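Local coordinates for protein possible thiamine biosynthesis enzyme (Candida albicans, PDB 2X7Q) that is of unknown function but adopts the periplasmic binding protein fold and, like the related bacterial solute-binding proteins, probably binds a small ligand, at residues 102-107 and 188-193; 107-112 and 170-175; 113-118 and 192-197. The protein carries 1 engineered substitution. One frame throughout, in Å; residues are numbered along the deposited sequence.

Contact 1: residues 102-107 and 188-193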
ATOM      1  N   ALA A 102       7.881   0.340 -10.443  1.00  8.90           N
ATOM      2  CA  ALA A 102       8.554   0.674 -11.692  1.00  8.92           C
ATOM      3  C   ALA A 102       9.412   1.927 -11.525  1.00  9.16           C
ATOM      4  O   ALA A 102       8.954   2.945 -10.996  1.00  9.40           O
ATOM      5  CB  ALA A 102       7.535   0.869 -12.804  1.00  9.43           C
ATOM      6  N   VAL A 103      10.658   1.848 -11.985  1.00  9.29           N
ATOM      7  CA  VAL A 103      11.575   2.977 -11.911  1.00  9.36           C
ATOM      8  C   VAL A 103      11.511   3.779 -13.205  1.00  9.41           C
ATOM      9  O   VAL A 103      11.755   3.245 -14.288  1.00 10.22           O
ATOM     10  CB  VAL A 103      13.017   2.506 -11.669  1.00  9.81           C
ATOM     11  CG1 VAL A 103      13.944   3.699 -11.504  1.00  8.47           C
ATOM     12  CG2 VAL A 103      13.081   1.607 -10.441  1.00  9.71           C
ATOM     13  N   SER A 104      11.181   5.062 -13.092  1.00  8.31           N
ATOM     14  CA  SER A 104      10.985   5.897 -14.272  1.00  9.21           C
ATOM     15  C   SER A 104      11.959   7.069 -14.330  1.00  8.77           C
ATOM     16  O   SER A 104      12.489   7.503 -13.307  1.00  9.22           O
ATOM     17  CB  SER A 104       9.550   6.425 -14.320  1.00  9.46           C
ATOM     18  OG  SER A 104       8.610   5.367 -14.269  1.00  9.15           O
ATOM     19  N   THR A 105      12.184   7.574 -15.540  1.00  8.67           N
ATOM     20  CA  THR A 105      12.988   8.770 -15.744  1.00  9.67           C
ATOM     21  C   THR A 105      12.396   9.584 -16.888  1.00 10.43           C
ATOM     22  O   THR A 105      11.400   9.183 -17.491  1.00  9.88           O
ATOM     23  CB  THR A 105      14.458   8.426 -16.053  1.00  9.44           C
ATOM     24  OG1 THR A 105      15.242   9.627 -16.079  1.00 10.45           O
ATOM     25  CG2 THR A 105      14.575   7.719 -17.395  1.00 10.97           C
ATOM     26  N   GLY A 106      13.009  10.726 -17.181  1.00 10.02           N
ATOM     27  CA  GLY A 106      12.538  11.590 -18.248  1.00 11.16           C
ATOM     28  C   GLY A 106      12.490  10.892 -19.593  1.00 12.26           C
ATOM     29  O   GLY A 106      13.106   9.843 -19.777  1.00 12.00           O
ATOM     30  N   SER A 107      11.757  11.476 -20.536  1.00 11.80           N
ATOM     31  CA  SER A 107      11.628  10.908 -21.872  1.00 12.86           C
ATOM     32  C   SER A 107      12.946  10.985 -22.636  1.00 15.28           C
ATOM     33  O   SER A 107      13.311  10.054 -23.355  1.00 15.85           O
ATOM     34  CB  SER A 107      10.527  11.624 -22.652  1.00 13.73           C
ATOM     35  OG  SER A 107      10.810  13.002 -22.797  1.00 15.96           O
ATOM     36  N   HIS A 188       4.861   7.938 -23.979  1.00 16.34           N
ATOM     37  CA  HIS A 188       6.257   8.356 -24.040  1.00 15.74           C
ATOM     38  C   HIS A 188       6.559   9.639 -23.268  1.00 16.03           C
ATOM     39  O   HIS A 188       7.494  10.363 -23.605  1.00 15.44           O
ATOM     40  CB  HIS A 188       6.707   8.495 -25.498  1.00 17.50           C
ATOM     41  CG  HIS A 188       6.536   7.244 -26.303  1.00 18.53           C
ATOM     42  ND1 HIS A 188       7.448   6.210 -26.279  1.00 20.60           N
ATOM     43  CD2 HIS A 188       5.556   6.860 -27.157  1.00 19.32           C
ATOM     44  CE1 HIS A 188       7.039   5.245 -27.084  1.00 19.58           C
ATOM     45  NE2 HIS A 188       5.895   5.614 -27.629  1.00 20.02           N
ATOM     46  N   GLU A 189       5.772   9.915 -22.232  1.00 14.06           N
ATOM     47  CA  GLU A 189       6.047  11.054 -21.362  1.00 14.23           C
ATOM     48  C   GLU A 189       7.218  10.731 -20.443  1.00 12.64           C
ATOM     49  O   GLU A 189       8.090  11.570 -20.207  1.00 13.07           O
ATOM     50  CB  GLU A 189       4.815  11.432 -20.538  1.00 14.20           C
ATOM     51  CG  GLU A 189       5.057  12.571 -19.557  1.00 14.00           C
ATOM     52  CD  GLU A 189       3.791  13.026 -18.858  1.00 14.89           C
ATOM     53  OE1 GLU A 189       2.694  12.806 -19.412  1.00 15.69           O
ATOM     54  OE2 GLU A 189       3.892  13.621 -17.765  1.00 16.11           O
ATOM     55  N   ILE A 190       7.231   9.505 -19.931  1.00 11.93           N
ATOM     56  CA  ILE A 190       8.338   9.024 -19.116  1.00 11.55           C
ATOM     57  C   ILE A 190       8.937   7.757 -19.722  1.00 12.09           C
ATOM     58  O   ILE A 190       8.497   7.291 -20.774  1.00 11.83           O
ATOM     59  CB  ILE A 190       7.911   8.756 -17.663  1.00 11.90           C
ATOM     60  CG1 ILE A 190       6.724   7.793 -17.621  1.00 11.60           C
ATOM     61  CG2 ILE A 190       7.568  10.058 -16.959  1.00 11.70           C
ATOM     62  CD1 ILE A 190       6.217   7.509 -16.222  1.00 11.92           C
ATOM     63  N   LYS A 191       9.942   7.203 -19.051  1.00 12.02           N
ATOM     64  CA  LYS A 191      10.689   6.075 -19.594  1.00 10.73           C
ATOM     65  C   LYS A 191      11.150   5.121 -18.497  1.00 10.49           C
ATOM     66  O   LYS A 191      11.839   5.525 -17.562  1.00  9.61           O
ATOM     67  CB  LYS A 191      11.890   6.588 -20.387  1.00 12.55           C
ATOM     68  CG  LYS A 191      12.858   5.520 -20.845  0.73 13.14           C
ATOM     69  CD  LYS A 191      13.946   6.138 -21.709  0.62 14.30           C
ATOM     70  CE  LYS A 191      14.464   7.429 -21.094  0.06 14.55           C
ATOM     71  NZ  LYS A 191      15.437   8.127 -21.972  1.00 18.70           N
ATOM     72  N   GLN A 192      10.762   3.855 -18.619  1.00 10.47           N
ATOM     73  CA  GLN A 192      11.121   2.847 -17.627  1.00  9.67           C
ATOM     74  C   GLN A 192      12.564   2.388 -17.792  1.00 11.61           C
ATOM     75  O   GLN A 192      13.018   2.128 -18.907  1.00 10.88           O
ATOM     76  CB  GLN A 192      10.183   1.641 -17.716  1.00 10.76           C
ATOM     77  CG  GLN A 192      10.567   0.491 -16.798  1.00  9.99           C
ATOM     78  CD  GLN A 192       9.658  -0.709 -16.954  1.00 11.74           C
ATOM     79  OE1 GLN A 192      10.123  -1.837 -17.113  1.00 12.39           O
ATOM     80  NE2 GLN A 192       8.355  -0.472 -16.908  1.00 10.83           N
ATOM     81  N   ILE A 193      13.277   2.286 -16.676  1.00 10.31           N
ATOM     82  CA  ILE A 193      14.663   1.841 -16.694  1.00 10.95           C
ATOM     83  C   ILE A 193      14.867   0.608 -15.819  1.00 11.04           C
ATOM     84  O   ILE A 193      15.911  -0.041 -15.886  1.00 12.01           O
ATOM     85  CB  ILE A 193      15.624   2.955 -16.230  1.00 11.14           C
ATOM     86  CG1 ILE A 193      15.315   3.370 -14.790  1.00 10.34           C
ATOM     87  CG2 ILE A 193      15.542   4.149 -17.164  1.00 11.25           C
ATOM     88  CD1 ILE A 193      16.244   4.444 -14.256  1.00 11.05           C
TER
HETATM   89  O   HOH W   1       8.280  13.845 -21.787  1.00 13.29           O
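Ser104 and Gln192 face each other as a non-hydrogen-bonded antiparallel pair, with Thr105 and Lys191 as the hydrogen-bonded pair beside them, although the two short strands are twisted enough that their directions differ by 134°. Thr105 N donates to Lys191 O at 2.9 Å, and Lys191 N returns a bond of 2.9 Å to Thr105 O. One pair further, Ile193 N reaches Val103 O at 3.0 Å, while Val103 N bonds to Asp194 O instead of returning to Ile193. Two residues thus stand opposite one, which is a beta bulge. The side chains of Thr105 and Lys191 share a face, and there Ile193 works as the apolar hub: its CG1 meets Val103 CG1 at 3.6 Å, the two side chains inclined to one another, and its CG2 lies 3.7 Å from Thr105 CG2, approaching nearly at right angles. With its methyl turned this way, Thr105 directs OG1 to Asp172 O, just ahead of strand 173-177, the neighbour on the other side. Such a pairing joins strand 190-197, an edge strand of the five-stranded mixed sheet of this alpha/beta domain, to strand 100-106. On the reverse face, Ser104 OG bonds to Tyr185 OH of helix 178-186, and the CD1 methyl of Ile190 packs against that same serine oxygen. Beyond the regular pairing, Lys191 bends at its third torsion (chi3 44°), laying CE by Gly106 O and bringing NZ to Ser107 O at 3.2 Å. The ammonium sits above the peptide group, 65° out of the carbonyl plane, so it is not aimed at a lone pair. Ser107 CB abuts the carbonyl oxygens of His188 and Glu189, and a water connects Ser107 OG, 2.9 Å away, with Glu189 O at 2.8 Å.

Contact 2: residues 107-112 and 170-175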
ATOM      1  N   SER A 107      11.757  11.476 -20.536  1.00 11.80           N
ATOM      2  CA  SER A 107      11.628  10.908 -21.872  1.00 12.86           C
ATOM      3  C   SER A 107      12.946  10.985 -22.636  1.00 15.28           C
ATOM      4  O   SER A 107      13.311  10.054 -23.355  1.00 15.85           O
ATOM      5  CB  SER A 107      10.527  11.624 -22.652  1.00 13.73           C
ATOM      6  OG  SER A 107      10.810  13.002 -22.797  1.00 15.96           O
ATOM      7  N   ASN A 108      13.655  12.098 -22.474  1.00 15.59           N
ATOM      8  CA  ASN A 108      14.939  12.296 -23.134  1.00 17.52           C
ATOM      9  C   ASN A 108      16.050  12.605 -22.137  1.00 17.72           C
ATOM     10  O   ASN A 108      16.397  13.767 -21.922  1.00 17.43           O
ATOM     11  CB  ASN A 108      14.845  13.418 -24.169  1.00 18.01           C
ATOM     12  CG  ASN A 108      16.130  13.589 -24.960  1.00 23.98           C
ATOM     13  OD1 ASN A 108      16.543  12.692 -25.695  1.00 27.37           O
ATOM     14  ND2 ASN A 108      16.764  14.748 -24.819  1.00 26.35           N
ATOM     15  N   ARG A 109      16.606  11.560 -21.531  1.00 15.75           N
ATOM     16  CA  ARG A 109      17.672  11.725 -20.551  1.00 14.41           C
ATOM     17  C   ARG A 109      18.897  10.888 -20.913  1.00 14.63           C
ATOM     18  O   ARG A 109      18.973   9.709 -20.570  1.00 13.84           O
ATOM     19  CB  ARG A 109      17.178  11.342 -19.155  1.00 13.10           C
ATOM     20  CG  ARG A 109      16.040  12.196 -18.635  1.00 12.90           C
ATOM     21  CD  ARG A 109      16.492  13.618 -18.356  1.00 13.20           C
ATOM     22  NE  ARG A 109      17.587  13.659 -17.392  1.00 12.91           N
ATOM     23  CZ  ARG A 109      17.421  13.658 -16.073  1.00 12.81           C
ATOM     24  NH1 ARG A 109      16.203  13.618 -15.555  1.00 11.14           N
ATOM     25  NH2 ARG A 109      18.475  13.695 -15.270  1.00 12.53           N
ATOM     26  N   ASP A 110      19.852  11.498 -21.608  1.00 15.88           N
ATOM     27  CA  ASP A 110      21.073  10.802 -21.997  1.00 15.81           C
ATOM     28  C   ASP A 110      21.909  10.424 -20.778  1.00 15.17           C
ATOM     29  O   ASP A 110      22.734   9.513 -20.839  1.00 14.80           O
ATOM     30  CB  ASP A 110      21.906  11.664 -22.949  1.00 17.28           C
ATOM     31  CG  ASP A 110      21.296  11.765 -24.331  1.00 20.21           C
ATOM     32  OD1 ASP A 110      20.230  11.157 -24.560  1.00 22.48           O
ATOM     33  OD2 ASP A 110      21.887  12.452 -25.189  1.00 24.82           O
ATOM     34  N   ASP A 111      21.689  11.127 -19.673  1.00 13.43           N
ATOM     35  CA  ASP A 111      22.474  10.917 -18.463  1.00 13.29           C
ATOM     36  C   ASP A 111      21.928   9.790 -17.589  1.00 13.81           C
ATOM     37  O   ASP A 111      22.606   9.323 -16.673  1.00 12.91           O
ATOM     38  CB  ASP A 111      22.565  12.214 -17.655  1.00 13.74           C
ATOM     39  CG  ASP A 111      21.203  12.754 -17.254  1.00 13.88           C
ATOM     40  OD1 ASP A 111      20.213  12.481 -17.968  1.00 13.41           O
ATOM     41  OD2 ASP A 111      21.128  13.463 -16.228  1.00 12.76           O
ATOM     42  N   VAL A 112      20.708   9.349 -17.876  1.00 13.76           N
ATOM     43  CA  VAL A 112      20.081   8.290 -17.092  1.00 12.66           C
ATOM     44  C   VAL A 112      19.511   7.190 -17.981  1.00 14.83           C
ATOM     45  O   VAL A 112      18.472   7.369 -18.617  1.00 14.80           O
ATOM     46  CB  VAL A 112      18.959   8.845 -16.191  1.00 11.70           C
ATOM     47  CG1 VAL A 112      18.321   7.722 -15.386  1.00 11.36           C
ATOM     48  CG2 VAL A 112      19.506   9.924 -15.270  1.00 12.13           C
ATOM     49  N   GLY A 170      14.653  19.208 -10.194  1.00 14.47           N
ATOM     50  CA  GLY A 170      14.960  18.098 -11.077  1.00 13.32           C
ATOM     51  C   GLY A 170      15.309  16.821 -10.340  1.00 13.97           C
ATOM     52  O   GLY A 170      15.778  16.857  -9.202  1.00 13.51           O
ATOM     53  N   SER A 171      15.077  15.687 -10.994  1.00 12.24           N
ATOM     54  CA  SER A 171      15.404  14.385 -10.423  1.00 13.12           C
ATOM     55  C   SER A 171      15.913  13.445 -11.511  1.00 12.05           C
ATOM     56  O   SER A 171      15.658  13.660 -12.697  1.00 10.85           O
ATOM     57  CB  SER A 171      14.182  13.774  -9.733  1.00 12.83           C
ATOM     58  OG  SER A 171      13.749  14.579  -8.651  1.00 15.81           O
ATOM     59  N   ASP A 172      16.640  12.410 -11.107  1.00 10.83           N
ATOM     60  CA  ASP A 172      17.141  11.423 -12.053  1.00 10.83           C
ATOM     61  C   ASP A 172      16.111  10.326 -12.293  1.00 10.59           C
ATOM     62  O   ASP A 172      15.989   9.807 -13.405  1.00  9.78           O
ATOM     63  CB  ASP A 172      18.458  10.817 -11.560  1.00 11.22           C
ATOM     64  CG  ASP A 172      19.612  11.797 -11.621  1.00 12.75           C
ATOM     65  OD1 ASP A 172      19.503  12.801 -12.352  1.00 11.84           O
ATOM     66  OD2 ASP A 172      20.629  11.560 -10.937  1.00 13.24           O
ATOM     67  N   ALA A 173      15.364   9.984 -11.248  1.00  9.94           N
ATOM     68  CA  ALA A 173      14.352   8.938 -11.345  1.00  9.61           C
ATOM     69  C   ALA A 173      13.440   8.905 -10.123  1.00 10.20           C
ATOM     70  O   ALA A 173      13.773   9.447  -9.069  1.00  9.73           O
ATOM     71  CB  ALA A 173      15.007   7.582 -11.546  1.00  9.79           C
ATOM     72  N   PHE A 174      12.284   8.266 -10.281  1.00  9.18           N
ATOM     73  CA  PHE A 174      11.349   8.061  -9.182  1.00  9.30           C
ATOM     74  C   PHE A 174      10.726   6.676  -9.314  1.00  9.33           C
ATOM     75  O   PHE A 174      10.804   6.054 -10.372  1.00  9.13           O
ATOM     76  CB  PHE A 174      10.265   9.142  -9.184  1.00 10.32           C
ATOM     77  CG  PHE A 174       9.307   9.043 -10.340  1.00  9.67           C
ATOM     78  CD1 PHE A 174       9.595   9.654 -11.550  1.00  9.87           C
ATOM     79  CD2 PHE A 174       8.115   8.348 -10.213  1.00 10.31           C
ATOM     80  CE1 PHE A 174       8.715   9.569 -12.614  1.00 10.31           C
ATOM     81  CE2 PHE A 174       7.232   8.259 -11.271  1.00 10.39           C
ATOM     82  CZ  PHE A 174       7.532   8.869 -12.473  1.00 10.81           C
HETATM   83  N   MSE A 175      10.110   6.192  -8.243  1.00  9.32           N
HETATM   84  CA  MSE A 175       9.503   4.867  -8.261  1.00  9.76           C
HETATM   85  C   MSE A 175       7.998   4.947  -8.007  1.00  9.65           C
HETATM   86  O   MSE A 175       7.545   5.636  -7.090  1.00  9.85           O
HETATM   87  CB  MSE A 175      10.175   3.956  -7.232  1.00  9.77           C
HETATM   88  CG  MSE A 175      11.668   3.806  -7.429  1.00 13.22           C
HETATM   89 SE   MSE A 175      12.504   2.665  -6.102  1.00 21.61          SE
HETATM   90  CE  MSE A 175      11.460   1.056  -6.390  1.00 13.16           C
TER
HETATM   91  O   HOH W   2      21.943  12.463 -13.742  1.00 13.47           O
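A type I turn running from Arg109 to Val112 docks on Ser171 and Asp172, at the approach to strand 173-177, and illustrates how one arginine can knit a loop to a sheet. The turn is closed by Val112 N bonding to Arg109 O at 3.2 Å. Bends at the second and third side-chain torsions fold the Arg109 chain so that its guanidinium lies between the turn and the strand entrance. NH1 donates to Ser171 O at 2.9 Å, an almost straight bond (174° at the hydrogen) in which acceptor and guanidinium are coplanar and the donor lies in the carbonyl plane; the same nitrogen also serves Val162 O. NH2 makes a longer salt bridge, 3.2 Å, to Asp172 OD1, reached on its anti side with the guanidinium and carboxylate planes turned 58° apart. Within the turn, Asp111 is gripped side-on: Arg109 NE bonds to Asp111 OD1 at 2.9 Å and NH2 to Asp111 OD2 at 2.8 Å. NH2 is therefore divided between two carboxylates, one in its own turn and one across the contact. Beside this network Val112 packs on Asp172, CG1 3.7 Å from Asp172 O and CG2 4.0 Å from Asp172 CB. Asp172 OD1 has a second cationic partner in Arg120, and Lys119 N bonds to OD2, so the carboxylate is fixed from more than one direction. Asp111 OD2 and Asp172 OD1 come within 4.3 Å, and a water lies against both. Two like charges this close would be expected to repel; the positive charge of Arg109 between them, together with the second salt bridge of Asp172, to Arg120, probably offsets that cost and favours both carboxylates remaining ionised.

Contact 3: residues 113-118 and 192-197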
ATOM      1  N   THR A 113      20.198   6.052 -18.016  1.00 13.95           N
ATOM      2  CA  THR A 113      19.751   4.901 -18.795  1.00 16.63           C
ATOM      3  C   THR A 113      19.689   3.642 -17.931  1.00 15.32           C
ATOM      4  O   THR A 113      18.862   2.758 -18.161  1.00 17.70           O
ATOM      5  CB  THR A 113      20.676   4.640 -20.001  1.00 16.33           C
ATOM      6  OG1 THR A 113      21.969   4.234 -19.536  1.00 20.45           O
ATOM      7  CG2 THR A 113      20.816   5.897 -20.845  1.00 17.85           C
ATOM      8  N   ASP A 114      20.572   3.570 -16.939  1.00 15.55           N
ATOM      9  CA  ASP A 114      20.624   2.431 -16.029  1.00 15.85           C
ATOM     10  C   ASP A 114      20.335   2.859 -14.591  1.00 15.31           C
ATOM     11  O   ASP A 114      20.606   3.998 -14.208  1.00 14.61           O
ATOM     12  CB  ASP A 114      21.989   1.742 -16.111  1.00 17.49           C
ATOM     13  CG  ASP A 114      22.098   0.549 -15.179  1.00 18.73           C
ATOM     14  OD1 ASP A 114      21.457  -0.486 -15.451  1.00 22.21           O
ATOM     15  OD2 ASP A 114      22.830   0.643 -14.173  1.00 20.21           O
ATOM     16  N   ALA A 115      19.788   1.940 -13.803  1.00 14.63           N
ATOM     17  CA  ALA A 115      19.398   2.225 -12.427  1.00 14.92           C
ATOM     18  C   ALA A 115      20.585   2.609 -11.548  1.00 14.39           C
ATOM     19  O   ALA A 115      20.434   3.354 -10.582  1.00 14.14           O
ATOM     20  CB  ALA A 115      18.659   1.031 -11.830  1.00 15.11           C
ATOM     21  N   LYS A 116      21.764   2.094 -11.882  1.00 14.67           N
ATOM     22  CA  LYS A 116      22.959   2.365 -11.090  1.00 16.30           C
ATOM     23  C   LYS A 116      23.472   3.792 -11.273  1.00 13.85           C
ATOM     24  O   LYS A 116      24.325   4.252 -10.515  1.00 14.76           O
ATOM     25  CB  LYS A 116      24.064   1.346 -11.399  1.00 18.19           C
ATOM     26  CG  LYS A 116      23.757  -0.064 -10.893  1.00 17.86           C
ATOM     27  CD  LYS A 116      25.021  -0.914 -10.733  1.00 19.03           C
ATOM     28  CE  LYS A 116      25.422  -1.608 -12.024  1.00 18.41           C
ATOM     29  NZ  LYS A 116      26.551  -2.553 -11.811  1.00 18.58           N
ATOM     30  N   GLN A 117      22.935   4.496 -12.267  1.00 14.21           N
ATOM     31  CA  GLN A 117      23.349   5.869 -12.541  1.00 14.09           C
ATOM     32  C   GLN A 117      22.563   6.883 -11.715  1.00 14.52           C
ATOM     33  O   GLN A 117      22.805   8.087 -11.802  1.00 13.29           O
ATOM     34  CB  GLN A 117      23.186   6.190 -14.028  1.00 13.80           C
ATOM     35  CG  GLN A 117      24.119   5.422 -14.943  1.00 13.53           C
ATOM     36  CD  GLN A 117      23.945   5.801 -16.400  1.00 14.78           C
ATOM     37  OE1 GLN A 117      24.752   6.540 -16.964  1.00 13.49           O
ATOM     38  NE2 GLN A 117      22.882   5.298 -17.018  1.00 14.35           N
ATOM     39  N   LEU A 118      21.632   6.392 -10.906  1.00 14.33           N
ATOM     40  CA  LEU A 118      20.746   7.269 -10.146  1.00 13.16           C
ATOM     41  C   LEU A 118      21.442   7.945  -8.967  1.00 14.28           C
ATOM     42  O   LEU A 118      22.189   7.307  -8.224  1.00 13.38           O
ATOM     43  CB  LEU A 118      19.515   6.500  -9.658  1.00 13.60           C
ATOM     44  CG  LEU A 118      18.672   5.830 -10.743  1.00 12.97           C
ATOM     45  CD1 LEU A 118      17.417   5.219 -10.140  1.00 13.13           C
ATOM     46  CD2 LEU A 118      18.318   6.823 -11.834  1.00 12.39           C
ATOM     47  N   GLN A 192      10.762   3.855 -18.619  1.00 10.47           N
ATOM     48  CA  GLN A 192      11.121   2.847 -17.627  1.00  9.67           C
ATOM     49  C   GLN A 192      12.564   2.388 -17.792  1.00 11.61           C
ATOM     50  O   GLN A 192      13.018   2.128 -18.907  1.00 10.88           O
ATOM     51  CB  GLN A 192      10.183   1.641 -17.716  1.00 10.76           C
ATOM     52  CG  GLN A 192      10.567   0.491 -16.798  1.00  9.99           C
ATOM     53  CD  GLN A 192       9.658  -0.709 -16.954  1.00 11.74           C
ATOM     54  OE1 GLN A 192      10.123  -1.837 -17.113  1.00 12.39           O
ATOM     55  NE2 GLN A 192       8.355  -0.472 -16.908  1.00 10.83           N
ATOM     56  N   ILE A 193      13.277   2.286 -16.676  1.00 10.31           N
ATOM     57  CA  ILE A 193      14.663   1.841 -16.694  1.00 10.95           C
ATOM     58  C   ILE A 193      14.867   0.608 -15.819  1.00 11.04           C
ATOM     59  O   ILE A 193      15.911  -0.041 -15.886  1.00 12.01           O
ATOM     60  CB  ILE A 193      15.624   2.955 -16.230  1.00 11.14           C
ATOM     61  CG1 ILE A 193      15.315   3.370 -14.790  1.00 10.34           C
ATOM     62  CG2 ILE A 193      15.542   4.149 -17.164  1.00 11.25           C
ATOM     63  CD1 ILE A 193      16.244   4.444 -14.256  1.00 11.05           C
ATOM     64  N   ASP A 194      13.864   0.284 -15.006  1.00 10.92           N
ATOM     65  CA  ASP A 194      13.956  -0.861 -14.107  1.00 10.76           C
ATOM     66  C   ASP A 194      12.630  -1.139 -13.394  1.00 11.26           C
ATOM     67  O   ASP A 194      11.744  -0.285 -13.348  1.00 10.52           O
ATOM     68  CB  ASP A 194      15.064  -0.626 -13.078  1.00 12.18           C
ATOM     69  CG  ASP A 194      15.585  -1.913 -12.473  1.00 14.05           C
ATOM     70  OD1 ASP A 194      15.131  -3.000 -12.887  1.00 14.20           O
ATOM     71  OD2 ASP A 194      16.456  -1.835 -11.583  1.00 14.92           O
ATOM     72  N   GLN A 195      12.505  -2.346 -12.846  1.00 11.00           N
ATOM     73  CA  GLN A 195      11.345  -2.727 -12.045  1.00 12.22           C
ATOM     74  C   GLN A 195      11.820  -3.454 -10.795  1.00 12.39           C
ATOM     75  O   GLN A 195      12.993  -3.807 -10.691  1.00 12.57           O
ATOM     76  CB  GLN A 195      10.403  -3.629 -12.846  1.00 11.47           C
ATOM     77  CG  GLN A 195       9.726  -2.951 -14.025  1.00 11.73           C
ATOM     78  CD  GLN A 195       8.767  -3.877 -14.754  1.00 11.86           C
ATOM     79  OE1 GLN A 195       8.710  -5.076 -14.476  1.00 10.86           O
ATOM     80  NE2 GLN A 195       8.007  -3.324 -15.692  1.00 11.70           N
ATOM     81  N   ILE A 196      10.917  -3.673  -9.843  1.00 11.27           N
ATOM     82  CA  ILE A 196      11.269  -4.382  -8.616  1.00 11.99           C
ATOM     83  C   ILE A 196      10.043  -4.741  -7.783  1.00 11.40           C
ATOM     84  O   ILE A 196       9.234  -3.878  -7.446  1.00 12.09           O
ATOM     85  CB  ILE A 196      12.262  -3.574  -7.752  1.00 12.08           C
ATOM     86  CG1 ILE A 196      12.574  -4.324  -6.456  1.00 13.29           C
ATOM     87  CG2 ILE A 196      11.713  -2.192  -7.454  1.00 12.05           C
ATOM     88  CD1 ILE A 196      13.543  -3.596  -5.551  1.00 13.76           C
ATOM     89  N   TYR A 197       9.911  -6.023  -7.459  1.00 12.17           N
ATOM     90  CA  TYR A 197       8.799  -6.499  -6.648  1.00 11.89           C
ATOM     91  C   TYR A 197       9.090  -6.311  -5.166  1.00 12.28           C
ATOM     92  O   TYR A 197      10.250  -6.270  -4.751  1.00 11.70           O
ATOM     93  CB  TYR A 197       8.528  -7.981  -6.923  1.00 13.07           C
ATOM     94  CG  TYR A 197       7.963  -8.278  -8.294  1.00 13.30           C
ATOM     95  CD1 TYR A 197       6.598  -8.200  -8.536  1.00 13.08           C
ATOM     96  CD2 TYR A 197       8.793  -8.651  -9.340  1.00 13.19           C
ATOM     97  CE1 TYR A 197       6.078  -8.474  -9.789  1.00 13.44           C
ATOM     98  CE2 TYR A 197       8.286  -8.928 -10.593  1.00 14.14           C
ATOM     99  CZ  TYR A 197       6.927  -8.839 -10.813  1.00 14.62           C
ATOM    100  OH  TYR A 197       6.415  -9.113 -12.061  1.00 15.13           O
TER
HETATM  101  O   HOH W   3      18.499  -0.596 -14.683  1.00 15.85           O
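Leu118 and Ile193 form the apolar pair of the contact, extending toward each other tip to tip, CD2 of the leucine 4.0 Å from CD1 of the isoleucine. Two further meetings are of methyl groups resting against oxygen atoms. The other branch of Ile193 lies by the backbone of the loop, its CG2 3.7 Å from Thr113 O. Next along the strand, the methyl of Ala115 rests 3.6 Å from Asp194 OD2. CG of Asp194 lies roughly opposite the backbone N (chi1 -158°), which carries the carboxylate out to this methyl. Leu141 and Leu137 of helix 129-141 touch Ala115 and Asp194 respectively, extending the packing on this side.

Polar linkage between loop and strand runs through water. A single molecule donates to Ile193 O at 2.9 Å and to Asp114 OD1 at 3.1 Å, and accepts from Ala115 N at 3.0 Å, so one solvent site joins a strand carbonyl to both a side chain and a backbone amide of the loop.

Local bonds brace each partner. On the strand, Gln195 N bonds to Asp194 OD1 at 2.7 Å, tying this carboxylate to its own backbone. In the loop, Lys116 N meets Asp114 OD2 at 2.9 Å from above the carboxylate, 61° out of its plane; both oxygens of Asp114 are thus engaged, one by this bond and one by the bridging water. An Asx turn leading into the short 3-10 segment 115-117, in the connection between strands 100-106 and 120-123, is thus laid against the edge strand 190-197 of an alpha/beta domain.

How the contacts relate
The three contacts are gathered on one side of the chain's centre, their centres 7 to 10 Å apart, around one five-stranded sheet. Strand 100-106 stands between 173-177 and 190-197 in that sheet. Contact 1 joins it to strand 190-197, one of the two edge strands, and the chain leaving it supplies first the turn of contact 2 and then the loop of contact 3. Contact 2 is nested within the chain loop closed by contact 1, whereas contacts 2 and 3 interlace. Leu118 links them physically, packing on Ala173, Val112 and Val103. One connection, 107-118, is thus fastened to strand 190-197 on one side of strand 100-106 and to the residues leading into strand 173-177 on the other.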